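PDB 4DIM: phosphoribosylglycinamide synthetase from Anaerococcus prevotii, which probably works as an ATP-dependent ligase of the ATP-grasp type, binding ATP and a metal ion. Local coordinates for residues L136-A139 and L140-L143; I162-K165 and E166-I170; N309-V312 and F313-Q316. All coordinates share one frame; numbering follows the deposited sequence.

How the contacts relate
All three contacts are local, each between residues a few positions apart in a continuous stretch, and they follow one another in series with no nesting or crossing. Contact 1 (136-143) lies where helix 133-141 runs out toward strand 147-150. Contact 2 (162-170) comes next, at the corner between strand 161-163 and helix 166-179. Helices 133-141 and 166-179 pack with the small antiparallel sheet 127-128, 186-189, 147-150, 161-163. The centres of these two contacts are about 13 Å apart, and they touch where Leu140 meets Glu166 and Leu136 CD2 lies 3.9 Å from Ala169 O. Contact 3 (309-316) makes the short helix 311-314 far away, with its nearest atoms about 35 Å from contact 1 and about 38 Å from contact 2.

Contact 1 (L136-A139 and L140-L143); sequences LKNA and LENL
The last turn of helix 133-141 and the chain leaving it bring Leu136 together with Leu140, and Ala139 with Asn142 and Leu143. Leu140 N donates to Leu136 O at 2.8 Å, an i to i+4 helical bond. With CG beside the backbone N and opposite the carbonyl carbon (chi1 -66°), the Leu140 side chain places CG and CD2 beside the Leu136 oxygen, and its CD2 comes to 4.4 Å from Leu136 CD1, the methyl-to-methyl contact of the pair. Regular bonding then weakens. Glu141 N is shared between Lys137 O and Asn138 O by two weak bonds, of 3.3 and 3.4 Å respectively, while Asn142 N reaches Ala139 O, three residues back, at 3.3 Å. The helix belongs to the small alpha/beta part of the ATP-grasp domain, in which Leu136, Ala139 and Leu140 lie on Val187 of strand 186-189. Ala139, Asn142 and Leu143 also touch Phe128 in strand 127-128, and Leu136 meets Phe173 of helix 166-179. On the exposed flank, Asn138 OD1 and Glu141 OE2 come to 3.7 Å, with the amide and carboxylate planes 83° apart. As the chain leaves the helix, its turn brings Leu143 CB to 3.5 Å from Ala139 O, the same oxygen that receives Asn142 N.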
loop_
_atom_site.group_PDB
_atom_site.type_symbol
_atom_site.label_atom_id
_atom_site.label_comp_id
_atom_site.label_asym_id
_atom_site.label_seq_id
_atom_site.Cartn_x
_atom_site.Cartn_y
_atom_site.Cartn_z
ATOM N N LEU A 136 1.381 -33.249 -7.777
ATOM C CA LEU A 136 1.440 -32.722 -6.405
ATOM C C LEU A 136 2.777 -33.069 -5.768
ATOM O O LEU A 136 3.491 -32.183 -5.302
ATOM C CB LEU A 136 0.279 -33.283 -5.530
ATOM C CG LEU A 136 0.071 -32.635 -4.124
ATOM C CD1 LEU A 136 -0.084 -31.121 -4.217
ATOM C CD2 LEU A 136 -1.150 -33.217 -3.386
ATOM N N LYS A 137 3.137 -34.356 -5.794
ATOM C CA LYS A 137 4.394 -34.866 -5.235
ATOM C C LYS A 137 5.606 -34.343 -6.051
ATOM O O LYS A 137 6.649 -34.032 -5.463
ATOM C CB LYS A 137 4.364 -36.395 -5.198
ATOM C CG LYS A 137 3.286 -36.963 -4.263
ATOM C CD LYS A 137 2.681 -38.283 -4.769
ATOM C CE LYS A 137 1.460 -38.697 -3.972
ATOM N NZ LYS A 137 0.777 -39.889 -4.554
ATOM N N ASN A 138 5.458 -34.211 -7.397
ATOM C CA ASN A 138 6.512 -33.632 -8.256
ATOM C C ASN A 138 6.776 -32.200 -7.805
ATOM O O ASN A 138 7.934 -31.802 -7.626
ATOM C CB ASN A 138 6.090 -33.657 -9.735
ATOM C CG ASN A 138 6.985 -32.868 -10.669
ATOM O OD1 ASN A 138 8.212 -32.783 -10.487
ATOM N ND2 ASN A 138 6.396 -32.295 -11.717
ATOM N N ALA A 139 5.677 -31.438 -7.603
ATOM C CA ALA A 139 5.722 -30.063 -7.115
ATOM C C ALA A 139 6.329 -29.985 -5.701
ATOM O O ALA A 139 7.075 -29.045 -5.458
ATOM C CB ALA A 139 4.321 -29.446 -7.115
ATOM N N LEU A 140 6.014 -30.968 -4.784
ATOM C CA LEU A 140 6.521 -31.040 -3.388
ATOM C C LEU A 140 8.071 -31.230 -3.251
ATOM O O LEU A 140 8.609 -30.945 -2.168
ATOM C CB LEU A 140 5.860 -32.196 -2.592
ATOM C CG LEU A 140 4.365 -32.155 -2.275
ATOM C CD1 LEU A 140 4.068 -32.895 -0.995
ATOM C CD2 LEU A 140 3.821 -30.750 -2.223
ATOM N N GLU A 141 8.759 -31.733 -4.301
ATOM C CA GLU A 141 10.205 -31.914 -4.246
ATOM C C GLU A 141 10.916 -30.554 -4.356
ATOM O O GLU A 141 12.008 -30.400 -3.783
ATOM C CB GLU A 141 10.704 -32.919 -5.313
ATOM C CG GLU A 141 11.259 -32.344 -6.611
ATOM C CD GLU A 141 11.676 -33.437 -7.580
ATOM O OE1 GLU A 141 12.899 -33.683 -7.706
ATOM O OE2 GLU A 141 10.777 -34.090 -8.163
ATOM N N ASN A 142 10.294 -29.572 -5.055
ATOM C CA ASN A 142 10.820 -28.198 -5.205
ATOM C C ASN A 142 10.086 -27.195 -4.271
ATOM O O ASN A 142 10.129 -25.984 -4.516
ATOM C CB ASN A 142 10.687 -27.743 -6.670
ATOM C CG ASN A 142 11.301 -28.712 -7.662
ATOM O OD1 ASN A 142 10.597 -29.398 -8.421
ATOM N ND2 ASN A 142 12.630 -28.795 -7.670
ATOM N N LEU A 143 9.458 -27.696 -3.185
ATOM C CA LEU A 143 8.659 -26.895 -2.246
ATOM C C LEU A 143 8.943 -27.323 -0.793
ATOM O O LEU A 143 8.972 -28.530 -0.510
ATOM C CB LEU A 143 7.136 -27.121 -2.564
ATOM C CG LEU A 143 6.178 -25.923 -2.807
ATOM C CD1 LEU A 143 6.713 -24.929 -3.869
ATOM C CD2 LEU A 143 4.838 -26.425 -3.229
#

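Contact 2 (I162-K165 and E166-I170); sequences IAKK and EEEAI
The carboxylate of Glu168 is the flat group of this corner, with a backbone amide over one face and an ammonium displaced toward the other. Lys164 N stands over the carboxylate carbon, 4.1 Å from Glu168 CD; Lys165 NZ approaches OE1 from the opposite side of the plane, in a weak salt bridge of 3.4 Å. Nearer the plane, OE1 lies 3.3 Å from Lys165 CG, where the aliphatic chain of Lys165 crosses the Glu168 side chain at about a right angle. Lys164 CB also approaches OE1, and the ammonium of Lys164, 5.3 Å from OE2, is not in contact but probably adds to the positive field. What returns the Lys165 ammonium to the acid is the bend at the end of its chain, where chi4 is -70°; the carbons before it cross the Glu167 side chain at about a right angle, CE 3.8 Å from Glu167 CB. The fold element here is a strand-turn-helix corner: strand 161-163, at the edge of the small antiparallel sheet of the ATP-grasp domain, passes through Lys164 and Lys165 into helix 166-179. Lys165 O receives Glu168 N at 2.8 Å and, more weakly, Ala169 N at 3.3 Å, so one carbonyl holds two amides of the first helical turn. Beneath the charged surface, Ala163, whose backbone bonds to Val147 of the neighbouring strand, sets its CB against Ala169 CB at 4.2 Å.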
loop_
_atom_site.group_PDB
_atom_site.type_symbol
_atom_site.label_atom_id
_atom_site.label_comp_id
_atom_site.label_asym_id
_atom_site.label_seq_id
_atom_site.Cartn_x
_atom_site.Cartn_y
_atom_site.Cartn_z
ATOM N N ILE A 162 -4.508 -25.472 5.026
ATOM C CA ILE A 162 -3.148 -25.547 5.572
ATOM C C ILE A 162 -2.792 -27.031 5.739
ATOM O O ILE A 162 -3.630 -27.823 6.185
ATOM C CB ILE A 162 -3.022 -24.763 6.899
ATOM C CG1 ILE A 162 -3.351 -23.272 6.712
ATOM C CG2 ILE A 162 -1.616 -24.906 7.474
ATOM C CD1 ILE A 162 -3.960 -22.618 7.878
ATOM N N ALA A 163 -1.575 -27.409 5.350
ATOM C CA ALA A 163 -1.138 -28.794 5.422
ATOM C C ALA A 163 0.244 -28.920 6.069
ATOM O O ALA A 163 1.273 -28.702 5.411
ATOM C CB ALA A 163 -1.111 -29.388 4.034
ATOM N N LYS A 164 0.253 -29.344 7.353
ATOM C CA LYS A 164 1.472 -29.559 8.143
ATOM C C LYS A 164 2.230 -30.807 7.639
ATOM O O LYS A 164 3.456 -30.754 7.490
ATOM C CB LYS A 164 1.120 -29.706 9.636
ATOM C CG LYS A 164 0.445 -28.476 10.265
ATOM C CD LYS A 164 -0.345 -28.841 11.521
ATOM C CE LYS A 164 -1.153 -27.677 12.045
ATOM N NZ LYS A 164 -1.843 -28.018 13.319
ATOM N N LYS A 165 1.479 -31.908 7.346
ATOM C CA LYS A 165 2.015 -33.194 6.848
ATOM C C LYS A 165 1.284 -33.685 5.545
ATOM O O LYS A 165 0.136 -33.324 5.288
ATOM C CB LYS A 165 1.920 -34.285 7.952
ATOM C CG LYS A 165 0.513 -34.476 8.547
ATOM C CD LYS A 165 0.263 -35.898 9.078
ATOM C CE LYS A 165 -1.192 -36.155 9.428
ATOM N NZ LYS A 165 -1.651 -35.404 10.628
ATOM N N GLU A 166 1.971 -34.561 4.769
ATOM C CA GLU A 166 1.524 -35.193 3.494
ATOM C C GLU A 166 0.064 -35.696 3.483
ATOM O O GLU A 166 -0.597 -35.639 2.442
ATOM C CB GLU A 166 2.425 -36.420 3.183
ATOM C CG GLU A 166 2.436 -36.858 1.730
ATOM C CD GLU A 166 3.047 -35.825 0.809
ATOM O OE1 GLU A 166 2.297 -35.273 -0.026
ATOM O OE2 GLU A 166 4.246 -35.505 0.978
ATOM N N GLU A 167 -0.412 -36.237 4.618
ATOM C CA GLU A 167 -1.774 -36.777 4.727
ATOM C C GLU A 167 -2.817 -35.650 4.730
ATOM O O GLU A 167 -3.938 -35.886 4.301
ATOM C CB GLU A 167 -1.918 -37.676 5.967
ATOM C CG GLU A 167 -1.306 -39.058 5.775
ATOM C CD GLU A 167 0.177 -39.071 5.447
ATOM O OE1 GLU A 167 0.926 -38.254 6.034
ATOM O OE2 GLU A 167 0.579 -39.863 4.564
ATOM N N GLU A 168 -2.449 -34.437 5.182
ATOM C CA GLU A 168 -3.333 -33.265 5.145
ATOM C C GLU A 168 -3.295 -32.605 3.718
ATOM O O GLU A 168 -4.261 -31.933 3.347
ATOM C CB GLU A 168 -2.954 -32.240 6.244
ATOM C CG GLU A 168 -3.291 -32.684 7.662
ATOM C CD GLU A 168 -2.762 -31.796 8.779
ATOM O OE1 GLU A 168 -1.757 -32.184 9.420
ATOM O OE2 GLU A 168 -3.374 -30.735 9.042
ATOM N N ALA A 169 -2.187 -32.832 2.926
ATOM C CA ALA A 169 -1.970 -32.298 1.562
ATOM C C ALA A 169 -2.842 -32.978 0.511
ATOM O O ALA A 169 -3.407 -32.287 -0.334
ATOM C CB ALA A 169 -0.509 -32.446 1.156
ATOM N N ILE A 170 -2.908 -34.327 0.512
ATOM C CA ILE A 170 -3.774 -35.059 -0.428
ATOM C C ILE A 170 -5.227 -34.822 -0.003
ATOM O O ILE A 170 -6.069 -34.551 -0.854
ATOM C CB ILE A 170 -3.426 -36.570 -0.547
ATOM C CG1 ILE A 170 -3.692 -37.374 0.767
ATOM C CG2 ILE A 170 -1.975 -36.727 -1.010
ATOM C CD1 ILE A 170 -5.122 -38.080 0.892
#

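Contact 3 (N309-V312 and F313-Q316); sequences NPLV and FWSQ
With its CG1 opposite the backbone N (chi1 159°), Val312 holds that methyl over the ring of Phe313, which itself swings back along the helix with CG beside its own N (chi1 -53°). The result is a CH-pi contact: CG1 stands 4.3 Å from the ring centroid, only 6° off the normal. Pro310 O lies at the edge of the same ring, near its plane. Val312 and Phe313 belong to the short helix 311-314, entered through an Asx turn in which Asn309 OD1 accepts Leu311 N at 3.0 Å and caps the helix start. Pro310 O accepts two amides, Phe313 N at 3.0 Å and Trp314 N at 3.3 Å. Contacts outside the helix hold it in place: Pro310 and Phe313 touch Met300 of helix 297-305, and Trp314 meets Tyr293 edge-to-face and packs its ring against that of Phe209. Leu311 CD2 approaches Trp314 CD1 at 4.0 Å. At the far end, Leu311 O accepts Ser315 N at 2.9 Å, and Ser315 OG is near two carbonyl oxygens, 3.1 Å from Leu311 O and 3.2 Å from Val312 O.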
loop_
_atom_site.group_PDB
_atom_site.type_symbol
_atom_site.label_atom_id
_atom_site.label_comp_id
_atom_site.label_asym_id
_atom_site.label_seq_id
_atom_site.Cartn_x
_atom_site.Cartn_y
_atom_site.Cartn_z
ATOM N N ASN A 309 12.063 16.497 -12.020
ATOM C CA ASN A 309 13.024 15.787 -11.199
ATOM C C ASN A 309 12.621 15.698 -9.706
ATOM O O ASN A 309 12.704 16.688 -8.968
ATOM C CB ASN A 309 14.399 16.461 -11.308
ATOM C CG ASN A 309 15.556 15.622 -10.804
ATOM O OD1 ASN A 309 15.399 14.459 -10.395
ATOM N ND2 ASN A 309 16.755 16.191 -10.852
ATOM N N PRO A 310 12.342 14.479 -9.216
ATOM C CA PRO A 310 12.092 14.317 -7.787
ATOM C C PRO A 310 13.351 14.478 -6.911
ATOM O O PRO A 310 13.231 14.746 -5.721
ATOM C CB PRO A 310 11.533 12.886 -7.694
ATOM C CG PRO A 310 12.056 12.182 -8.828
ATOM C CD PRO A 310 12.258 13.182 -9.920
ATOM N N LEU A 311 14.552 14.370 -7.492
ATOM C CA LEU A 311 15.805 14.450 -6.717
ATOM C C LEU A 311 16.049 15.797 -6.045
ATOM O O LEU A 311 16.786 15.840 -5.073
ATOM C CB LEU A 311 16.988 14.082 -7.582
ATOM C CG LEU A 311 16.934 12.623 -8.090
ATOM C CD1 LEU A 311 18.007 12.361 -9.116
ATOM C CD2 LEU A 311 17.016 11.639 -6.930
ATOM N N VAL A 312 15.375 16.854 -6.517
ATOM C CA VAL A 312 15.354 18.212 -5.952
ATOM C C VAL A 312 14.847 18.187 -4.502
ATOM O O VAL A 312 15.307 18.982 -3.676
ATOM C CB VAL A 312 14.442 19.099 -6.857
ATOM C CG1 VAL A 312 13.933 20.357 -6.140
ATOM C CG2 VAL A 312 15.173 19.447 -8.141
ATOM N N PHE A 313 13.876 17.292 -4.220
ATOM C CA PHE A 313 13.296 17.108 -2.888
ATOM C C PHE A 313 14.079 16.069 -2.085
ATOM O O PHE A 313 14.213 16.256 -0.884
ATOM C CB PHE A 313 11.821 16.689 -2.980
ATOM C CG PHE A 313 10.983 17.600 -3.839
ATOM C CD1 PHE A 313 10.590 18.847 -3.374
ATOM C CD2 PHE A 313 10.743 17.296 -5.168
ATOM C CE1 PHE A 313 9.945 19.756 -4.213
ATOM C CE2 PHE A 313 10.111 18.205 -6.009
ATOM C CZ PHE A 313 9.683 19.417 -5.519
ATOM N N TRP A 314 14.592 14.994 -2.728
ATOM C CA TRP A 314 15.383 13.922 -2.082
ATOM C C TRP A 314 16.752 14.440 -1.608
ATOM O O TRP A 314 17.327 13.899 -0.678
ATOM C CB TRP A 314 15.578 12.723 -3.066
ATOM C CG TRP A 314 16.374 11.552 -2.543
ATOM C CD1 TRP A 314 17.550 11.073 -3.048
ATOM C CD2 TRP A 314 16.057 10.721 -1.407
ATOM N NE1 TRP A 314 17.960 9.966 -2.332
ATOM C CE2 TRP A 314 17.074 9.744 -1.304
ATOM C CE3 TRP A 314 14.986 10.674 -0.503
ATOM C CZ2 TRP A 314 17.087 8.786 -0.290
ATOM C CZ3 TRP A 314 14.979 9.693 0.471
ATOM C CH2 TRP A 314 16.045 8.795 0.603
ATOM N N SER A 315 17.280 15.472 -2.254
ATOM C CA SER A 315 18.570 16.055 -1.884
ATOM C C SER A 315 18.455 16.958 -0.635
ATOM O O SER A 315 19.487 17.363 -0.101
ATOM C CB SER A 315 19.148 16.843 -3.054
ATOM O OG SER A 315 18.324 17.950 -3.378
ATOM N N GLN A 316 17.222 17.271 -0.164
ATOM C CA GLN A 316 17.017 18.064 1.056
ATOM C C GLN A 316 16.698 17.144 2.231
ATOM O O GLN A 316 16.171 17.592 3.242
ATOM C CB GLN A 316 15.876 19.083 0.849
ATOM C CG GLN A 316 16.107 20.078 -0.290
ATOM C CD GLN A 316 17.431 20.799 -0.147
ATOM O OE1 GLN A 316 17.777 21.282 0.939
ATOM N NE2 GLN A 316 18.239 20.840 -1.212
#